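Local coordinates for N-terminal acetyltransferase-like protein (Chaetomium thermophilum, PDB 5NNP) that probably acts as the helical-repeat auxiliary subunit of an N-terminal acetyltransferase A complex, partnering another protein chain and contacting the bound coenzyme A derivative, at residues A[251-256]-A[285-290]; A[278-283]-A[294-299]; A[311-316]-A[327-332]. All coordinates share one frame; numbering follows the deposited sequence.

Interactions 1 and 2 interleave along the chain and interaction 3 follows; all three lie on the same side of the chain's centre. The first two share helix 273-286: its C-terminal exit meets the loop 251-256 in interaction 1, and its body packs on 294-299 in interaction 2. Interaction 1 is partly buried, lies against another protein chain and the bound coenzyme A derivative, and combines a serine-carboxylate bond with proline-aromatic packing. Interaction 2 is buried and wholly apolar. Interaction 3, buried as well, adds a weak hydrogen bond to its leucine packing. D291 ties them together, touching E254 of the first contact, pairing with R295 of the second and bonding to Y313 and N328 of the third.

Interaction 1: A[251-256]-A[285-290]; sequences RNPEHM and AKYPRS. With CMC (carboxymethyl coenzyme *a), chain B.
The Y287 ring is sandwiched between two aliphatic groups. P253 lays its CG on one face, 3.9 Å from the ring centroid and 17° off the ring normal, a CH-pi contact in which the two side chains stand at about a right angle; CG of K286 rests on the opposite face, both atoms being displaced toward the rim. CG of Y287 stands anti to the carbonyl carbon (chi1 -63°), which turns a ring face to the proline, while the hydroxyl bonds to D250, which also pairs with K286. The second flat group, the R289 guanidinium, points away from the loop and offers its edge to the ligand: NH2 donates in plane to O7A of the 3'-phosphate of CMC (3.1 Å). NH1 of R289 forms a salt bridge with an acidic side chain of the other protein chain.

Deeper in, S290 OG donates to E254 OE1 (3.1 Å), reaching it on the syn side, 24° out of the carboxylate plane. The same OG accepts from the backbone N of A293, capping it at the start of helix 292-295, and E254 OE2 takes the N-H of A292. E254 is itself steadied by an Asx turn, its backbone N bonding to N252 OD1 (3.1 Å). With an alanine here the carboxylate is gone, and the S290 hydroxyl would probably lose its acceptor while the A292 N-H is left without this mate.

The buried carboxylate thus faces the N-terminal end of a short helix, whose N-H groups would be expected to stabilise its negative charge. Loop 251-256 and turn 287-290 are joined by proline-aromatic packing and a capping network, leaving R289 turned outward to its two anionic partners, the ligand phosphate and the neighbouring protein's acid.

Interaction 2: A[278-283]-A[294-299]; sequences AVYDEY and KRLPLN
Y280 and P297 bring the two backbones to their closest approach, with CA atoms 7.1 Å apart, where regular helix meets a looser turn. The segment 278-283 lies wholly within helix 273-286. In 294-299 the helical torsions run on through 296-299 without regular helical bonding: L298 N reaches R295 O and N299 N reaches L296 O, and P297 has no N-H to give.

No hydrogen bond crosses between them; three buried side chains carry the contact through their carbon atoms. The CB of Y280 points toward the other segment, and chi1 of -72° lets CE2 reach L296. The root of this side chain meets the proline, CB of Y280 lying 3.6 Å from CG of P297, and the pyrrolidine ring continues obliquely past CG and CD2 of the tyrosine. Farther out, Y280 CE2 abuts L296 CB at 3.6 Å, the two side chains standing roughly at right angles, with L296 CD1 also within 4.0 Å of CE2. Two consecutive residues, L296 and P297, thus meet successive parts of the tyrosine.

Helix 256-265 adds further packing: Y259 stacks on the Y280 ring and also touches L296, while I263 packs on Y280. The contact joins consecutive helices, 273-286 and 292-295, of the right-handed TPR-like alpha solenoid expected of this auxiliary-subunit family, before the chain turns toward helix 303-320.

Interaction 3: A[311-316]-A[327-332]; sequences KAYLTL and ANLKHL
Y313 and L314 of helix 303-320 pack against N328 and L329 of the short, weakly bonded helix 325-329, two neighbouring elements of the TPR-like alpha solenoid, in a buried contact.

The apolar part centres on L329, whose two methyl groups divide their contacts. CD2 lies 3.8 Å from CE2 of Y313, approaching the ring obliquely, while CD1 sits 3.8 Å from CD2 of L314. L329 and the tyrosine slide past each other in opposite directions, so the leucine branches run along the CD2-CE2 side of the ring. Helix 336-352 adds L345 against L314, and L298 touches L329, extending this leucine cluster beyond the two helices.

The polar part lies at the outer end of Y313. Its extended first torsion, CG opposite the backbone N (chi1 -179°), carries the ring straight across to the other segment and puts the hydroxyl near the N328 amide. That amide meets the ring at its edge, close to the ring plane, and the two planes are 32° apart. The stronger partner of both groups is D291, whose OD1 bonds to Y313 OH and OD2 to N328 ND2; OD2 also forms a salt bridge with R295. One carboxylate therefore bridges the two side chains and is likely to fix the rotation of the amide, while N328 OD1 hydrogen-bonds to a glycerol that probably came from the crystallisation liquor. N328 also packs on a modified side chain of the other protein chain.

Across the contact itself, N328 ND2 donates to Y313 OH at 2.7 Å, a weak hydrogen bond with an N-H...O angle of 122°.

Interaction 1: A[251-256]-A[285-290]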
loop_
_atom_site.group_PDB
_atom_site.type_symbol
_atom_site.label_atom_id
_atom_site.label_comp_id
_atom_site.label_asym_id
_atom_site.label_seq_id
_atom_site.Cartn_x
_atom_site.Cartn_y
_atom_site.Cartn_z
ATOM N N ARG A 251 -8.898 -24.708 6.532
ATOM C CA ARG A 251 -9.365 -23.703 5.574
ATOM C C ARG A 251 -8.221 -23.211 4.677
ATOM O O ARG A 251 -8.414 -22.902 3.505
ATOM C CB ARG A 251 -10.003 -22.520 6.320
ATOM C CG ARG A 251 -10.622 -21.404 5.438
ATOM C CD ARG A 251 -10.963 -20.168 6.292
ATOM N NE ARG A 251 -11.675 -19.124 5.558
ATOM C CZ ARG A 251 -12.954 -19.211 5.182
ATOM N NH1 ARG A 251 -13.655 -20.300 5.455
ATOM N NH2 ARG A 251 -13.535 -18.213 4.522
ATOM N N ASN A 252 -7.025 -23.129 5.234
ATOM C CA ASN A 252 -5.911 -22.544 4.508
ATOM C C ASN A 252 -4.622 -23.083 5.086
ATOM O O ASN A 252 -4.002 -22.444 5.937
ATOM C CB ASN A 252 -5.974 -21.009 4.581
ATOM C CG ASN A 252 -4.772 -20.323 3.934
ATOM O OD1 ASN A 252 -3.919 -20.972 3.323
ATOM N ND2 ASN A 252 -4.707 -18.995 4.067
ATOM N N PRO A 253 -4.228 -24.282 4.633
ATOM C CA PRO A 253 -3.057 -25.020 5.107
ATOM C C PRO A 253 -1.756 -24.276 4.850
ATOM O O PRO A 253 -0.698 -24.739 5.273
ATOM C CB PRO A 253 -3.122 -26.317 4.303
ATOM C CG PRO A 253 -4.562 -26.482 4.009
ATOM C CD PRO A 253 -5.050 -25.100 3.730
ATOM N N GLU A 254 -1.847 -23.121 4.206
ATOM C CA GLU A 254 -0.674 -22.404 3.717
ATOM C C GLU A 254 -0.299 -21.178 4.567
ATOM O O GLU A 254 0.557 -20.386 4.177
ATOM C CB GLU A 254 -0.926 -21.966 2.274
ATOM C CG GLU A 254 0.164 -22.345 1.318
ATOM C CD GLU A 254 0.505 -23.819 1.384
ATOM O OE1 GLU A 254 -0.428 -24.637 1.557
ATOM O OE2 GLU A 254 1.708 -24.153 1.266
ATOM N N HIS A 255 -0.938 -21.021 5.720
ATOM C CA HIS A 255 -0.775 -19.807 6.509
ATOM C C HIS A 255 0.026 -20.037 7.814
ATOM O O HIS A 255 -0.536 -20.500 8.812
ATOM C CB HIS A 255 -2.161 -19.235 6.813
ATOM C CG HIS A 255 -2.136 -17.875 7.437
ATOM N ND1 HIS A 255 -2.583 -17.638 8.719
ATOM C CD2 HIS A 255 -1.724 -16.681 6.955
ATOM C CE1 HIS A 255 -2.446 -16.355 9.000
ATOM N NE2 HIS A 255 -1.922 -15.753 7.948
ATOM N N MET A 256 1.322 -19.707 7.785
ATOM C CA MET A 256 2.270 -19.889 8.903
ATOM C C MET A 256 1.727 -19.732 10.318
ATOM O O MET A 256 1.993 -20.566 11.180
ATOM C CB MET A 256 3.437 -18.907 8.772
ATOM C CG MET A 256 4.528 -19.030 9.818
ATOM S SD MET A 256 5.934 -17.916 9.540
ATOM C CE MET A 256 6.802 -18.791 8.241
ATOM N N ALA A 285 -0.128 -35.028 5.102
ATOM C CA ALA A 285 -0.882 -36.203 4.700
ATOM C C ALA A 285 -2.298 -35.829 4.265
ATOM O O ALA A 285 -2.817 -36.355 3.279
ATOM C CB ALA A 285 -0.932 -37.205 5.840
ATOM N N LYS A 286 -2.921 -34.921 5.011
ATOM C CA LYS A 286 -4.312 -34.554 4.786
ATOM C C LYS A 286 -4.435 -33.645 3.576
ATOM O O LYS A 286 -5.464 -33.625 2.907
ATOM C CB LYS A 286 -4.885 -33.868 6.032
ATOM C CG LYS A 286 -6.398 -33.732 6.071
ATOM C CD LYS A 286 -6.850 -33.074 7.359
ATOM C CE LYS A 286 -8.366 -32.929 7.415
ATOM N NZ LYS A 286 -8.799 -32.210 8.649
ATOM N N TYR A 287 -3.368 -32.905 3.293
ATOM C CA TYR A 287 -3.362 -31.905 2.227
ATOM C C TYR A 287 -2.082 -31.998 1.379
ATOM O O TYR A 287 -1.184 -31.160 1.481
ATOM C CB TYR A 287 -3.521 -30.497 2.824
ATOM C CG TYR A 287 -4.842 -30.281 3.542
ATOM C CD1 TYR A 287 -6.039 -30.231 2.834
ATOM C CD2 TYR A 287 -4.891 -30.129 4.930
ATOM C CE1 TYR A 287 -7.247 -30.038 3.480
ATOM C CE2 TYR A 287 -6.090 -29.938 5.589
ATOM C CZ TYR A 287 -7.269 -29.889 4.856
ATOM O OH TYR A 287 -8.480 -29.695 5.483
ATOM N N PRO A 288 -2.008 -33.027 0.524
ATOM C CA PRO A 288 -0.840 -33.362 -0.303
ATOM C C PRO A 288 -0.314 -32.225 -1.171
ATOM O O PRO A 288 0.851 -32.275 -1.559
ATOM C CB PRO A 288 -1.361 -34.490 -1.183
ATOM C CG PRO A 288 -2.415 -35.119 -0.369
ATOM C CD PRO A 288 -3.100 -33.995 0.334
ATOM N N ARG A 289 -1.142 -31.229 -1.471
ATOM C CA ARG A 289 -0.700 -30.111 -2.304
ATOM C C ARG A 289 -0.174 -28.935 -1.488
ATOM O O ARG A 289 0.239 -27.918 -2.054
ATOM C CB ARG A 289 -1.831 -29.614 -3.201
ATOM C CG ARG A 289 -2.549 -30.686 -3.974
ATOM C CD ARG A 289 -3.003 -30.133 -5.315
ATOM N NE ARG A 289 -1.942 -30.273 -6.305
ATOM C CZ ARG A 289 -2.024 -29.855 -7.560
ATOM N NH1 ARG A 289 -3.121 -29.253 -7.988
ATOM N NH2 ARG A 289 -1.002 -30.041 -8.385
ATOM N N SER A 290 -0.219 -29.040 -0.164
ATOM C CA SER A 290 0.329 -27.963 0.648
ATOM C C SER A 290 1.844 -27.981 0.598
ATOM O O SER A 290 2.471 -28.979 0.951
ATOM C CB SER A 290 -0.126 -28.056 2.098
ATOM O OG SER A 290 0.648 -27.165 2.886
HETATM N N1A CMC B . 3.545 -24.060 -18.076
HETATM C C2A CMC B . 2.461 -24.889 -18.108
HETATM N N3A CMC B . 1.624 -24.991 -17.037
HETATM C C4A CMC B . 1.861 -24.262 -15.913
HETATM C C5A CMC B . 2.976 -23.400 -15.870
HETATM C C6A CMC B . 3.817 -23.312 -16.982
HETATM N N6A CMC B . 4.918 -22.461 -16.949
HETATM N N7A CMC B . 2.953 -22.762 -14.537
HETATM C C8A CMC B . 1.863 -23.270 -13.894
HETATM N N9A CMC B . 1.278 -24.129 -14.725
HETATM C C1B CMC B . 0.090 -24.822 -14.364
HETATM C C2B CMC B . 0.364 -26.166 -13.824
HETATM O O2B CMC B . -0.480 -27.110 -14.492
HETATM C C3B CMC B . -0.042 -26.126 -12.428
HETATM O O3B CMC B . -0.767 -27.327 -12.119
HETATM P P3B CMC B . 0.047 -28.578 -11.603
HETATM O O7A CMC B . -0.841 -29.748 -11.489
HETATM O O8A CMC B . 0.804 -28.261 -10.256
HETATM O O9A CMC B . 0.980 -29.019 -12.635
HETATM C C4B CMC B . -1.008 -25.011 -12.340
HETATM O O4B CMC B . -0.580 -24.080 -13.315
HETATM C C5B CMC B . -0.871 -24.402 -10.985
HETATM O O5B CMC B . 0.517 -24.064 -10.890
HETATM P P1A CMC B . 0.800 -22.765 -9.978
HETATM O O1A CMC B . 2.137 -22.868 -9.300
HETATM O O2A CMC B . -0.276 -22.666 -8.906
HETATM O O3A CMC B . 0.769 -21.416 -10.884
HETATM P P2A CMC B . 1.668 -20.138 -10.674
HETATM O O4A CMC B . 3.031 -20.403 -11.250
HETATM O O5A CMC B . 1.792 -19.840 -9.222
HETATM O O6A CMC B . 0.991 -18.915 -11.394
HETATM C CBP CMC B . 0.296 -17.676 -13.339
HETATM C CCP CMC B . 0.377 -19.082 -12.653
HETATM C CDP CMC B . -0.562 -16.787 -12.381
HETATM C CEP CMC B . -0.411 -17.773 -14.735
HETATM C CAP CMC B . 1.745 -17.145 -13.512
HETATM O OAP CMC B . 2.435 -17.905 -14.440
HETATM C C9P CMC B . 1.863 -15.670 -13.920
HETATM O O9P CMC B . 1.867 -14.778 -13.058
HETATM N N8P CMC B . 2.010 -15.310 -15.318
HETATM C C7P CMC B . 2.157 -13.922 -15.725
HETATM C C6P CMC B . 0.934 -13.027 -15.369
HETATM C C5P CMC B . -0.293 -13.701 -15.936
HETATM O O5P CMC B . -0.293 -14.095 -17.079
HETATM N N4P CMC B . -1.435 -13.888 -15.094
HETATM C C3P CMC B . -2.598 -14.573 -15.617
HETATM C C2P CMC B . -3.687 -13.579 -16.019
HETATM S S1P CMC B . -5.096 -14.519 -16.659
HETATM C C1 CMC B . -6.574 -14.021 -15.759
HETATM C C2 CMC B . -6.431 -12.553 -15.432
HETATM O O21 CMC B . -6.002 -12.188 -14.346
#

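Interaction 2: A[278-283]-A[294-299]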
loop_
_atom_site.group_PDB
_atom_site.type_symbol
_atom_site.label_atom_id
_atom_site.label_comp_id
_atom_site.label_asym_id
_atom_site.label_seq_id
_atom_site.Cartn_x
_atom_site.Cartn_y
_atom_site.Cartn_z
ATOM N N ALA A 278 5.195 -33.887 13.838
ATOM C CA ALA A 278 3.992 -34.711 13.839
ATOM C C ALA A 278 2.765 -33.881 13.451
ATOM O O ALA A 278 1.942 -34.291 12.624
ATOM C CB ALA A 278 3.797 -35.350 15.205
ATOM N N VAL A 279 2.644 -32.706 14.053
ATOM C CA VAL A 279 1.589 -31.790 13.674
ATOM C C VAL A 279 1.661 -31.495 12.172
ATOM O O VAL A 279 0.663 -31.593 11.462
ATOM C CB VAL A 279 1.678 -30.468 14.456
ATOM C CG1 VAL A 279 0.544 -29.544 14.058
ATOM C CG2 VAL A 279 1.662 -30.729 15.943
ATOM N N TYR A 280 2.847 -31.138 11.691
ATOM C CA TYR A 280 3.018 -30.795 10.278
ATOM C C TYR A 280 2.786 -31.982 9.351
ATOM O O TYR A 280 2.149 -31.848 8.309
ATOM C CB TYR A 280 4.407 -30.216 10.032
ATOM C CG TYR A 280 4.565 -28.831 10.589
ATOM C CD1 TYR A 280 5.062 -28.630 11.875
ATOM C CD2 TYR A 280 4.189 -27.719 9.849
ATOM C CE1 TYR A 280 5.198 -27.354 12.395
ATOM C CE2 TYR A 280 4.325 -26.443 10.356
ATOM C CZ TYR A 280 4.830 -26.267 11.630
ATOM O OH TYR A 280 4.970 -24.998 12.141
ATOM N N ASP A 281 3.301 -33.144 9.725
ATOM C CA ASP A 281 3.121 -34.331 8.898
ATOM C C ASP A 281 1.638 -34.639 8.772
ATOM O O ASP A 281 1.162 -35.062 7.720
ATOM C CB ASP A 281 3.878 -35.533 9.482
ATOM C CG ASP A 281 5.380 -35.383 9.365
ATOM O OD1 ASP A 281 5.833 -34.615 8.497
ATOM O OD2 ASP A 281 6.115 -36.032 10.134
ATOM N N GLU A 282 0.907 -34.404 9.850
ATOM C CA GLU A 282 -0.513 -34.678 9.848
ATOM C C GLU A 282 -1.240 -33.896 8.764
ATOM O O GLU A 282 -2.057 -34.462 8.047
ATOM C CB GLU A 282 -1.109 -34.364 11.207
ATOM C CG GLU A 282 -2.578 -34.656 11.283
ATOM C CD GLU A 282 -3.143 -34.351 12.637
ATOM O OE1 GLU A 282 -2.506 -34.753 13.636
ATOM O OE2 GLU A 282 -4.211 -33.704 12.700
ATOM N N TYR A 283 -0.936 -32.606 8.623
ATOM C CA TYR A 283 -1.605 -31.802 7.599
ATOM C C TYR A 283 -1.030 -32.054 6.217
ATOM O O TYR A 283 -1.734 -31.897 5.228
ATOM C CB TYR A 283 -1.567 -30.313 7.966
ATOM C CG TYR A 283 -2.572 -30.051 9.076
ATOM C CD1 TYR A 283 -3.901 -29.769 8.786
ATOM C CD2 TYR A 283 -2.210 -30.172 10.406
ATOM C CE1 TYR A 283 -4.817 -29.578 9.784
ATOM C CE2 TYR A 283 -3.117 -29.983 11.400
ATOM C CZ TYR A 283 -4.421 -29.689 11.097
ATOM O OH TYR A 283 -5.333 -29.504 12.120
ATOM N N LYS A 294 5.047 -29.246 4.141
ATOM C CA LYS A 294 6.303 -29.965 3.913
ATOM C C LYS A 294 7.518 -29.104 4.215
ATOM O O LYS A 294 8.536 -29.609 4.684
ATOM C CB LYS A 294 6.404 -30.461 2.468
ATOM C CG LYS A 294 5.323 -31.430 2.042
ATOM C CD LYS A 294 5.420 -31.714 0.545
ATOM C CE LYS A 294 4.592 -32.923 0.156
ATOM N NZ LYS A 294 3.128 -32.633 0.179
ATOM N N ARG A 295 7.406 -27.810 3.924
ATOM C CA ARG A 295 8.549 -26.892 3.910
ATOM C C ARG A 295 8.882 -26.301 5.276
ATOM O O ARG A 295 10.054 -26.142 5.622
ATOM C CB ARG A 295 8.290 -25.743 2.937
ATOM C CG ARG A 295 9.431 -24.753 2.861
ATOM C CD ARG A 295 9.014 -23.504 2.105
ATOM N NE ARG A 295 8.298 -22.530 2.938
ATOM C CZ ARG A 295 6.971 -22.425 3.026
ATOM N NH1 ARG A 295 6.429 -21.501 3.813
ATOM N NH2 ARG A 295 6.180 -23.236 2.336
ATOM N N LEU A 296 7.837 -25.966 6.031
ATOM C CA LEU A 296 7.967 -25.281 7.315
ATOM C C LEU A 296 8.845 -26.024 8.335
ATOM O O LEU A 296 9.682 -25.396 8.981
ATOM C CB LEU A 296 6.572 -25.011 7.895
ATOM C CG LEU A 296 5.906 -23.812 7.212
ATOM C CD1 LEU A 296 4.437 -23.623 7.588
ATOM C CD2 LEU A 296 6.696 -22.557 7.518
ATOM N N PRO A 297 8.673 -27.357 8.470
ATOM C CA PRO A 297 9.509 -28.180 9.365
ATOM C C PRO A 297 11.012 -28.025 9.151
ATOM O O PRO A 297 11.789 -28.441 10.010
ATOM C CB PRO A 297 9.077 -29.607 9.025
ATOM C CG PRO A 297 7.651 -29.460 8.598
ATOM C CD PRO A 297 7.583 -28.148 7.867
ATOM N N LEU A 298 11.421 -27.449 8.026
ATOM C CA LEU A 298 12.840 -27.230 7.784
ATOM C C LEU A 298 13.337 -26.029 8.573
ATOM O O LEU A 298 14.530 -25.746 8.590
ATOM C CB LEU A 298 13.123 -27.024 6.289
ATOM C CG LEU A 298 12.717 -28.130 5.309
ATOM C CD1 LEU A 298 12.890 -27.665 3.858
ATOM C CD2 LEU A 298 13.469 -29.430 5.578
ATOM N N ASN A 299 12.423 -25.315 9.220
ATOM C CA ASN A 299 12.818 -24.165 10.029
ATOM C C ASN A 299 13.423 -24.583 11.369
ATOM O O ASN A 299 14.410 -24.002 11.813
ATOM C CB ASN A 299 11.631 -23.233 10.257
ATOM C CG ASN A 299 11.256 -22.467 9.012
ATOM O OD1 ASN A 299 12.104 -22.222 8.154
ATOM N ND2 ASN A 299 9.982 -22.086 8.897
#

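Interaction 3: A[311-316]-A[327-332]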
loop_
_atom_site.group_PDB
_atom_site.type_symbol
_atom_site.label_atom_id
_atom_site.label_comp_id
_atom_site.label_asym_id
_atom_site.label_seq_id
_atom_site.Cartn_x
_atom_site.Cartn_y
_atom_site.Cartn_z
ATOM N N LYS A 311 16.261 -33.643 1.810
ATOM C CA LYS A 311 16.470 -34.422 0.598
ATOM C C LYS A 311 15.128 -34.773 -0.044
ATOM O O LYS A 311 14.933 -34.570 -1.243
ATOM C CB LYS A 311 17.274 -35.690 0.880
ATOM C CG LYS A 311 17.636 -36.458 -0.389
ATOM C CD LYS A 311 18.898 -37.298 -0.216
ATOM C CE LYS A 311 19.320 -37.886 -1.550
ATOM N NZ LYS A 311 20.500 -38.783 -1.448
ATOM N N ALA A 312 14.187 -35.260 0.762
ATOM C CA ALA A 312 12.878 -35.657 0.245
ATOM C C ALA A 312 12.102 -34.482 -0.357
ATOM O O ALA A 312 11.366 -34.662 -1.329
ATOM C CB ALA A 312 12.074 -36.309 1.320
ATOM N N TYR A 313 12.273 -33.285 0.200
ATOM C CA TYR A 313 11.621 -32.109 -0.356
ATOM C C TYR A 313 12.286 -31.713 -1.673
ATOM O O TYR A 313 11.602 -31.469 -2.670
ATOM C CB TYR A 313 11.649 -30.941 0.639
ATOM C CG TYR A 313 10.977 -29.687 0.151
ATOM C CD1 TYR A 313 9.611 -29.526 0.268
ATOM C CD2 TYR A 313 11.709 -28.653 -0.435
ATOM C CE1 TYR A 313 8.974 -28.365 -0.180
ATOM C CE2 TYR A 313 11.087 -27.484 -0.891
ATOM C CZ TYR A 313 9.714 -27.351 -0.755
ATOM O OH TYR A 313 9.064 -26.213 -1.196
ATOM N N LEU A 314 13.618 -31.661 -1.683
ATOM C CA LEU A 314 14.359 -31.304 -2.896
ATOM C C LEU A 314 14.068 -32.261 -4.059
ATOM O O LEU A 314 13.927 -31.827 -5.201
ATOM C CB LEU A 314 15.862 -31.266 -2.620
ATOM C CG LEU A 314 16.361 -29.982 -1.964
ATOM C CD1 LEU A 314 17.875 -30.015 -1.824
ATOM C CD2 LEU A 314 15.921 -28.741 -2.761
ATOM N N THR A 315 13.960 -33.553 -3.772
ATOM C CA THR A 315 13.670 -34.526 -4.822
ATOM C C THR A 315 12.333 -34.245 -5.504
ATOM O O THR A 315 12.232 -34.300 -6.730
ATOM C CB THR A 315 13.641 -35.964 -4.283
ATOM O OG1 THR A 315 14.886 -36.273 -3.644
ATOM C CG2 THR A 315 13.390 -36.952 -5.426
ATOM N N LEU A 316 11.310 -33.964 -4.699
ATOM C CA LEU A 316 10.007 -33.554 -5.219
ATOM C C LEU A 316 10.120 -32.360 -6.158
ATOM O O LEU A 316 9.571 -32.374 -7.261
ATOM C CB LEU A 316 9.045 -33.194 -4.087
ATOM C CG LEU A 316 8.288 -34.335 -3.422
ATOM C CD1 LEU A 316 7.623 -33.827 -2.163
ATOM C CD2 LEU A 316 7.253 -34.905 -4.368
ATOM N N ALA A 327 14.422 -19.982 -4.287
ATOM C CA ALA A 327 13.750 -18.812 -3.718
ATOM C C ALA A 327 12.835 -19.187 -2.551
ATOM O O ALA A 327 12.619 -18.404 -1.645
ATOM C CB ALA A 327 12.962 -18.092 -4.784
ATOM N N ASN A 328 12.319 -20.408 -2.593
ATOM C CA ASN A 328 11.425 -20.923 -1.577
ATOM C C ASN A 328 12.194 -21.419 -0.349
ATOM O O ASN A 328 11.607 -21.660 0.705
ATOM C CB ASN A 328 10.575 -22.054 -2.165
ATOM C CG ASN A 328 9.273 -22.271 -1.412
ATOM O OD1 ASN A 328 8.592 -21.315 -1.030
ATOM N ND2 ASN A 328 8.923 -23.537 -1.190
ATOM N N LEU A 329 13.513 -21.548 -0.470
ATOM C CA LEU A 329 14.302 -22.107 0.627
ATOM C C LEU A 329 15.411 -21.198 1.184
ATOM O O LEU A 329 15.946 -21.471 2.264
ATOM C CB LEU A 329 14.913 -23.445 0.186
ATOM C CG LEU A 329 13.952 -24.600 -0.131
ATOM C CD1 LEU A 329 14.685 -25.752 -0.760
ATOM C CD2 LEU A 329 13.200 -25.079 1.110
ATOM N N LYS A 330 15.740 -20.116 0.481
ATOM C CA LYS A 330 16.900 -19.288 0.849
ATOM C C LYS A 330 16.807 -18.647 2.231
ATOM O O LYS A 330 17.825 -18.246 2.798
ATOM C CB LYS A 330 17.124 -18.189 -0.187
ATOM C CG LYS A 330 15.989 -17.193 -0.317
ATOM C CD LYS A 330 16.326 -16.167 -1.369
ATOM C CE LYS A 330 15.611 -14.864 -1.124
ATOM N NZ LYS A 330 16.008 -13.848 -2.133
ATOM N N HIS A 331 15.593 -18.546 2.763
ATOM C CA HIS A 331 15.379 -18.044 4.119
ATOM C C HIS A 331 16.085 -18.897 5.177
ATOM O O HIS A 331 16.329 -18.429 6.290
ATOM C CB HIS A 331 13.883 -17.988 4.438
ATOM C CG HIS A 331 13.226 -19.338 4.493
ATOM N ND1 HIS A 331 12.851 -20.036 3.362
ATOM C CD2 HIS A 331 12.879 -20.116 5.545
ATOM C CE1 HIS A 331 12.300 -21.185 3.716
ATOM N NE2 HIS A 331 12.309 -21.260 5.036
ATOM N N LEU A 332 16.384 -20.150 4.837
ATOM C CA LEU A 332 17.065 -21.070 5.760
ATOM C C LEU A 332 18.574 -20.838 5.827
ATOM O O LEU A 332 19.243 -21.328 6.729
ATOM C CB LEU A 332 16.814 -22.523 5.357
ATOM C CG LEU A 332 15.395 -23.072 5.438
ATOM C CD1 LEU A 332 15.341 -24.416 4.754
ATOM C CD2 LEU A 332 14.950 -23.194 6.882
#